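Local atomic coordinates of galactose-binding lectin (PDB entry 2DVF), a protein that binds carbohydrates with specificity for D-galactose, as a legume lectin whose subunits each carry calcium and manganese and assemble into a homotetramer. Residues Asp80-Ile85 with Asp123-Ser128. Numbering follows the deposited sequence.
Sequences DPADGI and DTYSNS. With CA (calcium ion), chain E; MN (manganese (II) ion), chain F.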
loop_
_atom_site.group_PDB
_atom_site.type_symbol
_atom_site.label_atom_id
_atom_site.label_comp_id
_atom_site.label_asym_id
_atom_site.label_seq_id
_atom_site.Cartn_x
_atom_site.Cartn_y
_atom_site.Cartn_z
ATOM N N ASP A 80 37.792 -15.499 8.131
ATOM C CA ASP A 80 37.169 -16.318 7.101
ATOM C C ASP A 80 35.747 -15.833 6.902
ATOM O O ASP A 80 35.091 -15.422 7.853
ATOM C CB ASP A 80 37.136 -17.790 7.517
ATOM C CG ASP A 80 38.330 -18.561 7.013
ATOM O OD1 ASP A 80 39.465 -18.251 7.433
ATOM O OD2 ASP A 80 38.133 -19.476 6.188
ATOM N N PRO A 81 35.262 -15.850 5.655
ATOM C CA PRO A 81 33.900 -15.414 5.340
ATOM C C PRO A 81 32.895 -16.413 5.901
ATOM O O PRO A 81 32.682 -17.491 5.341
ATOM C CB PRO A 81 33.891 -15.384 3.818
ATOM C CG PRO A 81 35.305 -15.063 3.490
ATOM C CD PRO A 81 36.056 -15.971 4.425
ATOM N N ALA A 82 32.293 -16.046 7.022
ATOM C CA ALA A 82 31.316 -16.885 7.690
ATOM C C ALA A 82 30.549 -15.972 8.639
ATOM O O ALA A 82 31.014 -14.867 8.942
ATOM C CB ALA A 82 32.022 -17.984 8.459
ATOM N N ASP A 83 29.393 -16.425 9.124
ATOM C CA ASP A 83 28.849 -17.741 8.809
ATOM C C ASP A 83 27.634 -17.720 7.880
ATOM O O ASP A 83 27.335 -18.717 7.221
ATOM C CB ASP A 83 28.493 -18.461 10.112
ATOM C CG ASP A 83 29.539 -19.476 10.518
ATOM O OD1 ASP A 83 29.436 -20.634 10.064
ATOM O OD2 ASP A 83 30.469 -19.121 11.272
ATOM N N GLY A 84 26.928 -16.594 7.833
ATOM C CA GLY A 84 25.762 -16.506 6.971
ATOM C C GLY A 84 24.585 -15.732 7.532
ATOM O O GLY A 84 24.625 -15.216 8.649
ATOM N N ILE A 85 23.528 -15.663 6.732
ATOM C CA ILE A 85 22.311 -14.951 7.093
ATOM C C ILE A 85 21.104 -15.846 6.913
ATOM O O ILE A 85 20.981 -16.535 5.902
ATOM C CB ILE A 85 22.090 -13.718 6.190
ATOM C CG1 ILE A 85 23.247 -12.738 6.346
ATOM C CG2 ILE A 85 20.773 -13.040 6.541
ATOM C CD1 ILE A 85 23.115 -11.525 5.459
ATOM N N ASP A 123 23.934 -19.766 3.680
ATOM C CA ASP A 123 25.121 -20.363 4.252
ATOM C C ASP A 123 26.391 -20.127 3.432
ATOM O O ASP A 123 26.472 -20.492 2.261
ATOM C CB ASP A 123 24.847 -21.856 4.415
ATOM C CG ASP A 123 25.598 -22.466 5.562
ATOM O OD1 ASP A 123 26.771 -22.086 5.753
ATOM O OD2 ASP A 123 25.022 -23.328 6.259
ATOM N N THR A 124 27.389 -19.530 4.073
ATOM C CA THR A 124 28.650 -19.221 3.414
ATOM C C THR A 124 29.813 -20.007 3.999
ATOM O O THR A 124 30.972 -19.731 3.686
ATOM C CB THR A 124 28.977 -17.742 3.555
ATOM O OG1 THR A 124 29.262 -17.465 4.928
ATOM C CG2 THR A 124 27.798 -16.884 3.110
ATOM N N TYR A 125 29.508 -20.971 4.861
ATOM C CA TYR A 125 30.547 -21.793 5.465
ATOM C C TYR A 125 30.079 -23.241 5.595
ATOM O O TYR A 125 29.077 -23.522 6.241
ATOM C CB TYR A 125 30.942 -21.230 6.834
ATOM C CG TYR A 125 32.138 -21.922 7.452
ATOM C CD1 TYR A 125 31.992 -23.113 8.165
ATOM C CD2 TYR A 125 33.422 -21.397 7.307
ATOM C CE1 TYR A 125 33.093 -23.768 8.717
ATOM C CE2 TYR A 125 34.534 -22.045 7.855
ATOM C CZ TYR A 125 34.359 -23.229 8.559
ATOM O OH TYR A 125 35.447 -23.871 9.106
ATOM N N SER A 126 30.810 -24.163 4.977
ATOM C CA SER A 126 30.435 -25.572 5.023
ATOM C C SER A 126 30.722 -26.272 6.357
ATOM O O SER A 126 31.866 -26.614 6.657
ATOM C CB SER A 126 31.129 -26.329 3.891
ATOM O OG SER A 126 30.770 -27.695 3.902
ATOM N N ASN A 127 29.671 -26.474 7.149
ATOM C CA ASN A 127 29.769 -27.150 8.443
ATOM C C ASN A 127 29.350 -28.602 8.272
ATOM O O ASN A 127 28.163 -28.894 8.157
ATOM C CB ASN A 127 28.842 -26.505 9.474
ATOM C CG ASN A 127 29.342 -25.171 9.955
ATOM O OD1 ASN A 127 29.387 -24.218 9.201
ATOM N ND2 ASN A 127 29.729 -25.097 11.220
ATOM N N SER A 128 30.319 -29.511 8.267
ATOM C CA SER A 128 30.027 -30.930 8.093
ATOM C C SER A 128 29.191 -31.492 9.238
ATOM O O SER A 128 28.456 -32.460 9.058
ATOM C CB SER A 128 31.330 -31.724 7.972
ATOM O OG SER A 128 32.118 -31.593 9.145
HETATM CA CA CA E . 27.259 -23.204 7.969
HETATM MN MN MN F . 23.470 -25.143 5.606
HETATM O O HOH W 1 31.597 -22.321 11.666
#
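G84 and D123 form an antiparallel, non-hydrogen-bonded pair, CA atoms 4.8 Å apart, between strands 84-91 and 117-123. The legume lectin fold brings a cis A82-D83 peptide, a hallmark of the family, beside its metal-binding loop. T124 N donates to D83 O (3.3 Å), nearly straight at the hydrogen but reaching the oxygen from above its carbonyl plane. G84 suits its extended positive-phi backbone (phi 142°), where a side chain would meet D83 O and the neighbouring strand. T124 OG1 lies 3.5 Å from A82 CA and is hydrogen-bonded to Q216. The short A82 methyl packs on Y125, CB to CB 3.8 Å. D83 OD1 lies 3.6 Å from Y125 CB, oblique to the ring, the carboxylate and ring planes 53° apart. It accepts from a water weakly held by N127 ND2, whose stronger partner is E129. D123, its CG anti to the backbone N (chi1 -150°), serves two metals with one carboxylate: OD1 and OD2 both hold calcium, while OD2 also reaches manganese, which E121, D132 and H137 bind too. D123 OD1 accepts from Y125 N as well, in an Asx turn. Calcium further binds D132, Y125 O at 2.5 Å and N127 OD1 at 2.7 Å.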